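Local coordinates for Rab GDP dissociation inhibitor alpha (Naegleria fowleri, PDB 6C87), which probably binds prenylated, GDP-bound Rab GTPases, slowing their release of nucleotide and extracting them from membranes into the cytosol, at residues 57-62 against 389-394; 107-112 against 242-247; 112-117 against 325-330; 236-241 against 351-356; 363-368 against 417-422. All blocks are in the same frame, centred on the assembly; numbering follows the deposited sequence.

Contact 1: 57-62 against 389-394; sequences DQMFEK and EKFVYI
Met59 turns twice, at chi2 (-73°) and chi3 (-69°), and this curl carries its methyl CE over one face of the Phe391 ring. CE comes 3.5 Å from Phe391 CD2 and lies nearer the rim than the centre, a CH-pi contact, while the sulfur stands higher above the same ring: Met59 SD is 5.3 Å from the ring centroid, a Met-aromatic pair at some distance. The edge of Phe391 is directed at the face of Phe60 in an offset edge-to-face pair, planes 80° apart, with Phe391 CZ 3.9 Å from Phe60 CE1. Phe60 in turn offers its own edge to Glu389, whose OE2 lies 3.8 Å from Phe60 CZ. The Lys62 chain, extended as far as CE, brings that atom to 3.7 Å from Tyr393 CE1. Helix 56-64 is thereby laid across strand 389-400 of the mixed sheet, and Ile312 of strand 302-315 also packs on Met59. Glu389 OE1 forms a salt bridge with Arg64, farther along the same helix, and Tyr393 OH bonds to Glu50 O. Between residues 57-62 and 389-394 no hydrogen bond forms; there the packing is apolar and aromatic, and the polar tie of helix to strand comes from Arg64, which also bonds Lys390 O. Arg64 probably fixes the Glu389 carboxylate, and the Phe60 edge adds at most a weak electrostatic attraction.

Contact 2: 107-112 against 242-247; sequences YNMEFA and GELPQV
Apolar packing between Met109 and the first turn of helix 243-254 makes up much of this contact. The Met109 chain runs straight as far as SD, and a bend at chi3 (-147°) then sets its methyl CE 3.5 Å from Leu244 CD2, the two side chains meeting at about a right angle. The same CE lies 4.1 Å from Glu243 CB, and the sulfur SD passes 4.2 Å from Val247 CG2, so one thioether spans residues on successive turns of the helix. Here the loop leading into strand 111-121 is laid against the helix that follows strand 234-237, the antiparallel neighbour of that strand in the mixed sheet. Asn108 is the centre of an inverse gamma turn, closed by a weak Met109 N to Tyr107 O bond, between the two residues that touch the helix. The aromatic part belongs to Tyr107: its CD1 rests 3.7 Å from Val247 CB, the side chains sliding past one another in opposite directions. Tyr107 CE1 also lies 3.5 Å from Val247 O, a carbon-to-carbonyl packing contact; no hydrogen bond crosses between the two segments. Pro237 packs against Met109, and Glu110 packs on Leu113 of the second subunit, to which Phe111 also makes backbone hydrogen bonds.

Contact 3: 112-117 against 325-330; sequences ALVEGS and AKSSQI
Glu115 and Ser327 meet through the backbone amide of the former and the hydroxyl of the latter: Glu115 N donates to Ser327 OG at 3.0 Å, with a weak second branch to Ser327 O. The carboxylate of Glu115 reaches on to Lys326, where OE1 accepts the amide of Lys326 N at 3.1 Å in an almost straight bond (176°) that arrives from above the carboxylate plane. Bends at chi3 and chi4 bring NZ back to the same oxygen, and the Lys326 NZ to Glu115 OE1 salt bridge is weak at 3.4 Å. The other oxygen, OE2, takes a hydrogen bond from a water (2.7 Å) that also bonds Ser327 OG. Farther along, Gln329 N donates to Gly116 O at 2.9 Å, and Ser117 pairs with Gln329 as parallel strands 111-121 and 328-332 begin to run side by side. Ser328 lays its OG against the glycine, 3.5 Å from Gly116 CA, while Val114 CG1 packs 3.6 Å from Ser328 N. Outside this shell Ser349 OG bonds to Lys326 O, Tyr222 holds Ser117 OG, and Thr419 holds the amide oxygen of Gln329. Ahead of the Ser117-Gln329 bridge, bonds between backbone amides and the Ser327 and Glu115 side chains join the two segments; the amide, the water and, more weakly, the ammonium would probably favour the charged carboxylate.

Contact 4: 236-241 against 351-356; sequences YPMYGL and THHVAP
Tyr236 and His352 form an edge-to-face pair, the edge of the tyrosine toward the face of the imidazole, with centroids 5.5 Å apart and planes at 87°. Tyr236 swings CG opposite its backbone N (chi1 -164°), which sets CD2 4.0 Å from His352 CG. Tyr236 CB lies 3.8 Å from His352 NE2. Met238 folds at both chi2 and chi3, tucking its sulfur back against the loop: SD lies 3.6 Å from Thr351 O and, in the plane of the His353 ring, 3.9 Å from its ND1. Tyr239 and His353 point the same way, side by side, their planes near parallel but slid apart; Tyr239 CD1 touches His353 CB at 3.5 Å, and its hydroxyl oxygen stands over the imidazole centre. Val354 CG1 packs 3.8 Å from Tyr239 C. Behind these side chains, a type II beta turn from Pro237 to Gly240 follows strand 234-237 and presents Tyr239 N to His352 O, a hydrogen bond of 2.7 Å. NE2 of His352 makes a further weak hydrogen bond to Ala112 O on strand 111-121. One backbone bond thus fixes turn to loop, while the ring and sulfur contacts add nonpolar packing around it; the bond to Ala112 O is consistent with a proton on NE2.

Contact 5: 363-368 against 417-422; sequences IVSTTV and ATTHFE
Ser365 and Ala417 join strand 360-367, an inner strand of the mixed sheet flanked by antiparallel strands 302-315 and 343-349, to the loop that runs from strand 409-411 into helix 422-436. The close part centres on the alanine. Its methyl presses on the strand backbone, Ala417 CB lying 3.6 Å from Thr366 CA and 3.8 Å from Thr367 N, at a place where the Thr366 side chain turns away from the loop and gives its hydroxyl to Asp342 O. Ser365 sets OG between its own backbone N and carbonyl carbon (chi1 66°), from where it donates a hydrogen bond to Ala417 O; the modelled separation is very short, and its exact length is doubtful at this resolution. Away from this core the packing thins. Thr419 approaches the strand just with CG2, 4.0 Å from Ser365 OG, while its hydroxyl is taken up by Gln329. On the watery side the Thr367 hydroxyl does not reach the loop directly: OG1 stays 4.4 Å from Ala417 CB, and a bound water bridges strand and loop instead. That water is hydrogen-bonded to Thr367 OG1 at 2.6 Å and accepts from the backbone amide Ala417 N at 2.8 Å.

Contacts 2, 3 and 4 gather where strands 111-121, 234-237 and 328-332 adjoin in the mixed sheet. Contacts 2 and 4 have centres about 10 Å apart and are joined by the Glu110 O to Met238 N pairing; contacts 2 and 3 share Ala112. Contact 5 reaches another strand of this sheet, 360-367, and touches contact 3. Contact 1 stands apart, its centre about 18 Å from those of contacts 4 and 5, yet ends on the same sheet. Along the chain, contacts 2, 3 and 4 interleave with one another, all close before contact 5 opens, and are nested within the span of contact 1, which interleaves with contact 5, so distant sequence regions converge on one sheet.

Contact 1: 57-62 against 389-394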
# COMPACT_ATOMS: atom_id res chain seq x y z
N ASP A 57 -22.12 42.56 12.63
CA ASP A 57 -22.43 43.60 11.64
C ASP A 57 -22.50 43.00 10.24
O ASP A 57 -23.38 43.36 9.44
CB ASP A 57 -21.38 44.71 11.68
CG ASP A 57 -21.42 45.54 12.96
OD1 ASP A 57 -20.36 46.09 13.32
OD2 ASP A 57 -22.48 45.62 13.63
N GLN A 58 -21.57 42.10 9.92
CA GLN A 58 -21.55 41.46 8.61
C GLN A 58 -22.76 40.55 8.42
O GLN A 58 -23.30 40.45 7.31
CB GLN A 58 -20.24 40.69 8.41
CG GLN A 58 -19.01 41.59 8.29
CD GLN A 58 -17.69 40.83 8.34
OE1 GLN A 58 -17.56 39.81 9.02
NE2 GLN A 58 -16.70 41.33 7.60
N MET A 59 -23.20 39.86 9.49
CA MET A 59 -24.41 39.05 9.40
C MET A 59 -25.63 39.92 9.10
O MET A 59 -26.44 39.59 8.23
CB MET A 59 -24.62 38.28 10.70
CG MET A 59 -23.60 37.20 10.95
SD MET A 59 -23.82 35.77 9.89
CE MET A 59 -25.34 35.07 10.52
N PHE A 60 -25.76 41.04 9.82
CA PHE A 60 -26.90 41.93 9.60
C PHE A 60 -26.86 42.57 8.21
O PHE A 60 -27.90 42.76 7.59
CB PHE A 60 -26.96 42.99 10.69
CG PHE A 60 -27.81 42.59 11.86
CD1 PHE A 60 -27.37 41.62 12.75
CD2 PHE A 60 -29.06 43.17 12.07
CE1 PHE A 60 -28.16 41.23 13.83
CE2 PHE A 60 -29.85 42.79 13.14
CZ PHE A 60 -29.40 41.82 14.02
N GLU A 61 -25.67 42.94 7.72
CA GLU A 61 -25.60 43.44 6.35
C GLU A 61 -26.03 42.36 5.35
O GLU A 61 -26.83 42.62 4.45
CB GLU A 61 -24.20 43.97 6.02
N LYS A 62 -25.56 41.13 5.56
CA LYS A 62 -25.86 40.07 4.61
C LYS A 62 -27.33 39.67 4.64
O LYS A 62 -27.94 39.46 3.58
CB LYS A 62 -24.96 38.86 4.88
CG LYS A 62 -25.22 37.65 3.99
CD LYS A 62 -24.18 36.55 4.21
CE LYS A 62 -24.39 35.37 3.27
NZ LYS A 62 -24.05 35.69 1.86
N GLU A 389 -32.03 35.94 17.76
CA GLU A 389 -31.94 36.30 16.35
C GLU A 389 -31.81 35.04 15.52
O GLU A 389 -31.17 34.07 15.94
CB GLU A 389 -30.76 37.23 16.03
CG GLU A 389 -30.98 38.66 16.43
CD GLU A 389 -32.01 39.36 15.56
OE1 GLU A 389 -32.42 38.79 14.53
OE2 GLU A 389 -32.40 40.50 15.91
N LYS A 390 -32.45 35.05 14.36
CA LYS A 390 -32.50 33.92 13.46
C LYS A 390 -32.20 34.39 12.04
O LYS A 390 -32.81 35.35 11.56
CB LYS A 390 -33.87 33.24 13.55
CG LYS A 390 -34.02 32.01 12.71
CD LYS A 390 -35.43 31.46 12.74
CE LYS A 390 -36.46 32.54 12.44
NZ LYS A 390 -37.69 31.93 11.88
N PHE A 391 -31.29 33.69 11.36
CA PHE A 391 -30.93 34.02 9.98
C PHE A 391 -31.13 32.80 9.09
O PHE A 391 -30.57 31.73 9.37
CB PHE A 391 -29.47 34.47 9.87
CG PHE A 391 -29.09 35.54 10.83
CD1 PHE A 391 -29.34 36.88 10.53
CD2 PHE A 391 -28.48 35.23 12.04
CE1 PHE A 391 -28.98 37.89 11.41
CE2 PHE A 391 -28.11 36.23 12.93
CZ PHE A 391 -28.36 37.57 12.61
N VAL A 392 -31.90 32.97 8.02
CA VAL A 392 -32.16 31.89 7.08
C VAL A 392 -31.15 31.96 5.94
O VAL A 392 -31.09 32.95 5.20
CB VAL A 392 -33.60 31.95 6.53
CG1 VAL A 392 -33.80 30.85 5.50
CG2 VAL A 392 -34.59 31.77 7.66
N TYR A 393 -30.37 30.89 5.78
CA TYR A 393 -29.27 30.84 4.82
C TYR A 393 -29.48 29.61 3.93
O TYR A 393 -29.15 28.48 4.32
CB TYR A 393 -27.93 30.79 5.55
CG TYR A 393 -26.71 30.89 4.67
CD1 TYR A 393 -26.65 31.81 3.63
CD2 TYR A 393 -25.62 30.06 4.88
CE1 TYR A 393 -25.53 31.90 2.82
CE2 TYR A 393 -24.49 30.15 4.08
CZ TYR A 393 -24.45 31.07 3.06
OH TYR A 393 -23.32 31.14 2.26
N ILE A 394 -30.02 29.83 2.74
CA ILE A 394 -30.30 28.76 1.78
C ILE A 394 -29.30 28.83 0.64
O ILE A 394 -29.06 29.91 0.08
CB ILE A 394 -31.75 28.86 1.27
CG1 ILE A 394 -32.71 28.88 2.46
CG2 ILE A 394 -32.06 27.71 0.33
CD1 ILE A 394 -34.13 29.23 2.09

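Contact 2: 107-112 against 242-247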
# COMPACT_ATOMS: atom_id res chain seq x y z
N TYR A 107 0.84 25.16 13.68
CA TYR A 107 0.92 26.61 13.77
C TYR A 107 0.31 27.10 15.08
O TYR A 107 0.08 26.31 16.00
CB TYR A 107 0.22 27.26 12.58
CG TYR A 107 0.96 27.10 11.26
CD1 TYR A 107 0.63 27.88 10.16
CD2 TYR A 107 1.98 26.17 11.11
CE1 TYR A 107 1.31 27.74 8.95
CE2 TYR A 107 2.66 26.02 9.91
CZ TYR A 107 2.31 26.81 8.84
OH TYR A 107 2.98 26.67 7.64
N ASN A 108 0.01 28.40 15.16
CA ASN A 108 -0.64 28.96 16.35
C ASN A 108 -2.14 28.68 16.28
O ASN A 108 -2.99 29.57 16.24
CB ASN A 108 -0.35 30.45 16.47
N MET A 109 -2.45 27.39 16.27
CA MET A 109 -3.80 26.89 16.07
C MET A 109 -4.16 25.89 17.17
O MET A 109 -3.41 24.94 17.41
CB MET A 109 -3.93 26.23 14.70
CG MET A 109 -5.29 25.67 14.41
SD MET A 109 -5.48 25.31 12.66
CE MET A 109 -7.22 25.67 12.49
N GLU A 110 -5.26 26.15 17.87
CA GLU A 110 -5.72 25.30 18.96
C GLU A 110 -7.05 24.64 18.60
O GLU A 110 -8.00 25.31 18.20
CB GLU A 110 -5.89 26.10 20.25
CG GLU A 110 -6.46 25.26 21.38
CD GLU A 110 -6.70 26.04 22.65
OE1 GLU A 110 -6.32 27.23 22.70
OE2 GLU A 110 -7.30 25.46 23.59
N PHE A 111 -7.12 23.32 18.79
CA PHE A 111 -8.38 22.59 18.70
C PHE A 111 -8.93 22.40 20.10
O PHE A 111 -8.20 21.98 21.01
CB PHE A 111 -8.20 21.24 18.00
CG PHE A 111 -7.97 21.35 16.52
CD1 PHE A 111 -9.00 21.74 15.69
CD2 PHE A 111 -6.73 21.08 15.97
CE1 PHE A 111 -8.80 21.85 14.31
CE2 PHE A 111 -6.53 21.19 14.60
CZ PHE A 111 -7.56 21.58 13.77
N ALA A 112 -10.21 22.72 20.28
CA ALA A 112 -10.91 22.57 21.55
C ALA A 112 -12.04 21.57 21.42
O ALA A 112 -12.64 21.41 20.35
CB ALA A 112 -11.46 23.92 22.02
N GLY A 242 -12.77 30.01 10.41
CA GLY A 242 -12.05 31.07 9.72
C GLY A 242 -10.55 31.05 9.96
O GLY A 242 -9.81 31.70 9.21
N GLU A 243 -10.09 30.30 10.96
CA GLU A 243 -8.66 30.19 11.21
C GLU A 243 -7.96 29.37 10.14
O GLU A 243 -6.79 29.61 9.84
CB GLU A 243 -8.43 29.56 12.58
CG GLU A 243 -8.95 30.40 13.72
CD GLU A 243 -8.11 31.63 13.96
OE1 GLU A 243 -6.98 31.47 14.50
OE2 GLU A 243 -8.55 32.73 13.58
N LEU A 244 -8.67 28.42 9.53
CA LEU A 244 -8.02 27.52 8.58
C LEU A 244 -7.50 28.23 7.34
O LEU A 244 -6.35 27.98 6.95
CB LEU A 244 -8.98 26.38 8.24
CG LEU A 244 -9.01 25.33 9.36
CD1 LEU A 244 -10.26 24.48 9.33
CD2 LEU A 244 -7.76 24.45 9.28
N PRO A 245 -8.26 29.11 6.67
CA PRO A 245 -7.66 29.82 5.53
C PRO A 245 -6.47 30.67 5.94
O PRO A 245 -5.54 30.85 5.15
CB PRO A 245 -8.81 30.69 5.00
CG PRO A 245 -10.04 30.01 5.48
CD PRO A 245 -9.68 29.46 6.83
N GLN A 246 -6.46 31.18 7.18
CA GLN A 246 -5.37 32.04 7.61
C GLN A 246 -4.06 31.26 7.68
O GLN A 246 -3.03 31.71 7.15
CB GLN A 246 -5.69 32.67 8.95
CG GLN A 246 -5.73 34.19 8.92
CD GLN A 246 -7.14 34.73 8.91
OE1 GLN A 246 -7.41 35.80 8.35
NE2 GLN A 246 -8.06 34.00 9.54
N VAL A 247 -4.08 30.07 8.30
CA VAL A 247 -2.85 29.29 8.40
C VAL A 247 -2.47 28.73 7.03
O VAL A 247 -1.28 28.63 6.71
CB VAL A 247 -2.95 28.18 9.47
CG1 VAL A 247 -3.09 28.79 10.87
CG2 VAL A 247 -4.09 27.19 9.19

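Contact 3: 112-117 against 325-330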
# COMPACT_ATOMS: atom_id res chain seq x y z
N ALA A 112 -10.21 22.72 20.28
CA ALA A 112 -10.91 22.57 21.55
C ALA A 112 -12.04 21.57 21.42
O ALA A 112 -12.64 21.41 20.35
CB ALA A 112 -11.46 23.92 22.02
N LEU A 113 -12.33 20.89 22.53
CA LEU A 113 -13.31 19.81 22.50
C LEU A 113 -14.74 20.36 22.47
O LEU A 113 -15.02 21.48 22.92
CB LEU A 113 -13.11 18.86 23.68
CG LEU A 113 -13.11 19.37 25.13
CD1 LEU A 113 -14.52 19.33 25.72
CD2 LEU A 113 -12.07 18.66 26.02
N VAL A 114 -15.63 19.57 21.90
CA VAL A 114 -17.06 19.82 21.92
C VAL A 114 -17.65 19.08 23.12
O VAL A 114 -17.30 17.92 23.39
CB VAL A 114 -17.68 19.36 20.59
CG1 VAL A 114 -19.19 19.53 20.61
CG2 VAL A 114 -17.04 20.13 19.43
N GLU A 115 -18.56 19.74 23.84
CA GLU A 115 -18.99 19.21 25.13
C GLU A 115 -20.09 18.16 25.02
O GLU A 115 -20.21 17.32 25.91
CB GLU A 115 -19.41 20.35 26.05
CG GLU A 115 -18.23 21.21 26.47
CD GLU A 115 -18.62 22.43 27.28
OE1 GLU A 115 -19.68 22.40 27.95
OE2 GLU A 115 -17.87 23.42 27.25
N GLY A 116 -20.91 18.18 23.98
CA GLY A 116 -22.08 17.32 23.93
C GLY A 116 -22.19 16.55 22.64
O GLY A 116 -21.74 16.99 21.58
N SER A 117 -22.78 15.36 22.74
CA SER A 117 -23.15 14.58 21.56
C SER A 117 -24.54 14.00 21.81
O SER A 117 -24.68 13.09 22.64
CB SER A 117 -22.15 13.47 21.28
OG SER A 117 -22.53 12.78 20.10
N ALA A 325 -24.64 22.27 28.33
CA ALA A 325 -23.50 22.19 27.43
C ALA A 325 -23.29 23.51 26.70
O ALA A 325 -24.25 24.14 26.22
CB ALA A 325 -23.70 21.05 26.42
N LYS A 326 -22.03 23.96 26.64
CA LYS A 326 -21.68 25.19 25.95
C LYS A 326 -21.26 24.96 24.50
O LYS A 326 -20.99 25.93 23.78
CB LYS A 326 -20.59 25.92 26.73
CG LYS A 326 -21.05 26.31 28.13
CD LYS A 326 -19.92 26.92 28.94
CE LYS A 326 -19.89 26.34 30.33
NZ LYS A 326 -19.65 24.86 30.29
N SER A 327 -21.15 23.71 24.07
CA SER A 327 -20.97 23.34 22.67
C SER A 327 -21.49 21.92 22.52
O SER A 327 -21.39 21.11 23.45
CB SER A 327 -19.50 23.42 22.24
OG SER A 327 -18.64 22.61 23.04
N SER A 328 -22.07 21.62 21.36
CA SER A 328 -22.74 20.33 21.25
C SER A 328 -22.98 19.95 19.79
O SER A 328 -23.26 20.81 18.95
CB SER A 328 -24.07 20.35 22.01
OG SER A 328 -24.57 19.03 22.15
N GLN A 329 -22.89 18.65 19.54
CA GLN A 329 -23.38 18.02 18.32
C GLN A 329 -24.76 17.43 18.60
O GLN A 329 -24.93 16.72 19.60
CB GLN A 329 -22.41 16.93 17.85
CG GLN A 329 -22.85 16.17 16.61
CD GLN A 329 -22.59 16.94 15.33
OE1 GLN A 329 -23.24 17.94 15.05
NE2 GLN A 329 -21.64 16.44 14.53
N ILE A 330 -25.72 17.69 17.71
CA ILE A 330 -27.09 17.18 17.85
C ILE A 330 -27.54 16.62 16.51
O ILE A 330 -27.64 17.36 15.53
CB ILE A 330 -28.07 18.28 18.31
CG1 ILE A 330 -27.45 19.13 19.43
CG2 ILE A 330 -29.37 17.64 18.78
CD1 ILE A 330 -28.30 20.27 19.87
O HOH W 1 -17.36 24.01 24.69

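Contact 4: 236-241 against 351-356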
# COMPACT_ATOMS: atom_id res chain seq x y z
N TYR A 236 -13.19 21.33 17.49
CA TYR A 236 -13.53 22.52 16.70
C TYR A 236 -12.41 23.52 16.96
O TYR A 236 -11.91 23.59 18.10
CB TYR A 236 -14.88 23.13 17.11
CG TYR A 236 -15.51 24.13 16.15
CD1 TYR A 236 -15.98 23.72 14.90
CD2 TYR A 236 -15.69 25.46 16.51
CE1 TYR A 236 -16.58 24.61 14.03
CE2 TYR A 236 -16.30 26.37 15.64
CZ TYR A 236 -16.75 25.93 14.40
OH TYR A 236 -17.35 26.81 13.52
N PRO A 237 -11.99 24.29 15.96
CA PRO A 237 -10.87 25.21 16.19
C PRO A 237 -11.31 26.40 17.03
O PRO A 237 -12.43 26.91 16.89
CB PRO A 237 -10.46 25.64 14.77
CG PRO A 237 -11.29 24.81 13.82
CD PRO A 237 -12.49 24.37 14.58
N MET A 238 -10.42 26.83 17.91
CA MET A 238 -10.62 28.07 18.65
C MET A 238 -10.73 29.23 17.66
O MET A 238 -9.92 29.35 16.73
CB MET A 238 -9.44 28.27 19.62
CG MET A 238 -9.79 29.05 20.88
SD MET A 238 -10.96 28.18 21.95
CE MET A 238 -9.91 26.94 22.67
N TYR A 239 -11.75 30.07 17.86
CA TYR A 239 -12.14 31.17 16.98
C TYR A 239 -12.80 30.69 15.70
O TYR A 239 -13.16 31.52 14.85
CB TYR A 239 -10.96 32.11 16.64
CG TYR A 239 -10.29 32.67 17.88
CD1 TYR A 239 -10.82 33.79 18.52
CD2 TYR A 239 -9.16 32.07 18.43
CE1 TYR A 239 -10.23 34.30 19.66
CE2 TYR A 239 -8.56 32.58 19.57
CZ TYR A 239 -9.10 33.69 20.18
OH TYR A 239 -8.51 34.20 21.32
N GLY A 240 -13.01 29.39 15.53
CA GLY A 240 -13.82 28.89 14.44
C GLY A 240 -13.02 28.59 13.19
O GLY A 240 -11.81 28.82 13.09
N LEU A 241 -13.75 28.09 12.18
CA LEU A 241 -13.15 27.62 10.93
C LEU A 241 -12.49 28.74 10.12
O LEU A 241 -11.68 28.43 9.24
CB LEU A 241 -14.21 26.91 10.07
CG LEU A 241 -14.88 25.66 10.69
CD1 LEU A 241 -16.04 25.19 9.84
CD2 LEU A 241 -13.89 24.52 10.91
N THR A 351 -17.10 29.52 24.43
CA THR A 351 -16.04 28.57 24.76
C THR A 351 -15.13 28.28 23.58
O THR A 351 -14.00 27.82 23.78
CB THR A 351 -16.60 27.25 25.31
OG1 THR A 351 -17.54 26.68 24.39
CG2 THR A 351 -17.24 27.46 26.67
N HIS A 352 -15.60 28.52 22.35
CA HIS A 352 -14.73 28.47 21.19
C HIS A 352 -14.43 29.86 20.64
O HIS A 352 -13.85 29.97 19.55
CB HIS A 352 -15.35 27.58 20.11
CG HIS A 352 -15.29 26.11 20.44
ND1 HIS A 352 -16.30 25.45 21.09
CD2 HIS A 352 -14.30 25.20 20.25
CE1 HIS A 352 -15.96 24.18 21.25
NE2 HIS A 352 -14.75 24.01 20.76
N HIS A 353 -14.77 30.91 21.39
CA HIS A 353 -14.56 32.30 21.00
C HIS A 353 -15.19 32.61 19.64
O HIS A 353 -14.58 33.26 18.79
CB HIS A 353 -13.09 32.68 21.00
CG HIS A 353 -12.52 32.84 22.37
ND1 HIS A 353 -11.74 31.88 22.97
CD2 HIS A 353 -12.67 33.83 23.28
CE1 HIS A 353 -11.41 32.29 24.19
NE2 HIS A 353 -11.97 33.47 24.40
N VAL A 354 -16.40 32.11 19.43
CA VAL A 354 -17.19 32.48 18.26
C VAL A 354 -18.39 33.36 18.62
O VAL A 354 -19.07 33.85 17.70
CB VAL A 354 -17.63 31.23 17.46
CG1 VAL A 354 -16.40 30.45 17.02
CG2 VAL A 354 -18.56 30.34 18.30
N ALA A 355 -18.66 33.58 19.90
CA ALA A 355 -19.78 34.40 20.32
C ALA A 355 -19.39 35.10 21.61
O ALA A 355 -18.53 34.62 22.35
CB ALA A 355 -21.04 33.56 20.53
N PRO A 356 -20.04 36.22 21.93
CA PRO A 356 -19.75 36.90 23.20
C PRO A 356 -20.10 36.01 24.38
O PRO A 356 -20.74 34.96 24.25
CB PRO A 356 -20.65 38.15 23.18
CG PRO A 356 -21.13 38.28 21.79
CD PRO A 356 -21.03 36.94 21.12

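Contact 5: 363-368 against 417-422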
# COMPACT_ATOMS: atom_id res chain seq x y z
N ILE A 363 -26.74 26.27 14.81
CA ILE A 363 -26.99 26.31 13.38
C ILE A 363 -27.66 25.00 12.98
O ILE A 363 -27.14 23.92 13.26
CB ILE A 363 -25.69 26.57 12.59
CG1 ILE A 363 -25.12 27.92 13.06
CG2 ILE A 363 -25.97 26.59 11.09
CD1 ILE A 363 -23.99 28.48 12.24
N VAL A 364 -28.83 25.12 12.36
CA VAL A 364 -29.65 23.98 11.97
C VAL A 364 -29.52 23.81 10.46
O VAL A 364 -29.66 24.79 9.71
CB VAL A 364 -31.11 24.18 12.38
CG1 VAL A 364 -31.92 22.91 12.09
CG2 VAL A 364 -31.20 24.58 13.84
N SER A 365 -29.24 22.59 10.01
CA SER A 365 -29.00 22.36 8.60
C SER A 365 -29.66 21.07 8.14
O SER A 365 -29.66 20.07 8.86
CB SER A 365 -27.49 22.32 8.30
OG SER A 365 -26.89 21.19 8.92
N THR A 366 -30.20 21.10 6.93
CA THR A 366 -30.73 19.90 6.31
C THR A 366 -30.82 20.13 4.82
O THR A 366 -30.81 21.27 4.34
CB THR A 366 -32.10 19.51 6.89
OG1 THR A 366 -32.44 18.19 6.47
CG2 THR A 366 -33.18 20.49 6.45
N THR A 367 -30.86 19.03 4.08
CA THR A 367 -31.16 19.10 2.66
C THR A 367 -32.61 19.50 2.48
O THR A 367 -33.49 19.01 3.19
CB THR A 367 -30.88 17.75 1.99
OG1 THR A 367 -29.47 17.48 2.04
CG2 THR A 367 -31.36 17.73 0.55
N VAL A 368 -32.86 20.42 1.55
CA VAL A 368 -34.20 20.93 1.32
C VAL A 368 -35.02 19.88 0.58
O VAL A 368 -34.58 19.36 -0.46
CB VAL A 368 -34.15 22.25 0.53
CG1 VAL A 368 -35.54 22.76 0.25
CG2 VAL A 368 -33.33 23.29 1.30
N ALA A 417 -25.15 19.15 4.14
CA ALA A 417 -25.77 19.66 5.36
C ALA A 417 -25.13 19.13 6.64
O ALA A 417 -25.34 19.72 7.70
CB ALA A 417 -27.26 19.32 5.36
N THR A 418 -24.38 18.03 6.57
CA THR A 418 -23.82 17.44 7.77
C THR A 418 -22.96 18.45 8.53
O THR A 418 -22.30 19.32 7.94
CB THR A 418 -22.98 16.20 7.44
OG1 THR A 418 -21.78 16.59 6.75
CG2 THR A 418 -23.78 15.25 6.55
N THR A 419 -22.96 18.32 9.85
CA THR A 419 -22.14 19.13 10.74
C THR A 419 -20.88 18.40 11.20
O THR A 419 -20.39 18.63 12.30
CB THR A 419 -22.97 19.59 11.95
OG1 THR A 419 -23.69 18.47 12.49
CG2 THR A 419 -23.96 20.65 11.54
N HIS A 420 -20.37 17.49 10.36
CA HIS A 420 -19.05 16.91 10.55
C HIS A 420 -18.38 16.85 9.18
O HIS A 420 -19.03 17.02 8.14
CB HIS A 420 -19.11 15.55 11.25
CG HIS A 420 -20.20 14.65 10.75
ND1 HIS A 420 -20.07 13.90 9.60
CD2 HIS A 420 -21.42 14.37 11.26
CE1 HIS A 420 -21.17 13.19 9.42
NE2 HIS A 420 -22.01 13.46 10.41
N PHE A 421 -17.07 16.62 9.17
CA PHE A 421 -16.26 16.91 7.99
C PHE A 421 -15.92 15.70 7.11
O PHE A 421 -15.18 15.88 6.15
CB PHE A 421 -14.96 17.60 8.40
CG PHE A 421 -15.02 19.10 8.34
CD1 PHE A 421 -15.11 19.77 7.12
CD2 PHE A 421 -14.97 19.86 9.51
CE1 PHE A 421 -15.16 21.16 7.06
CE2 PHE A 421 -15.01 21.26 9.46
CZ PHE A 421 -15.11 21.91 8.23
N GLU A 422 -16.45 14.51 7.41
CA GLU A 422 -16.03 13.31 6.67
C GLU A 422 -16.27 13.44 5.17
O GLU A 422 -15.41 13.10 4.35
CB GLU A 422 -16.74 12.07 7.19
CG GLU A 422 -16.01 10.81 6.82
CD GLU A 422 -16.81 9.57 7.08
OE1 GLU A 422 -16.34 8.47 6.73
OE2 GLU A 422 -17.93 9.69 7.63
O HOH W 2 -26.87 17.92 2.25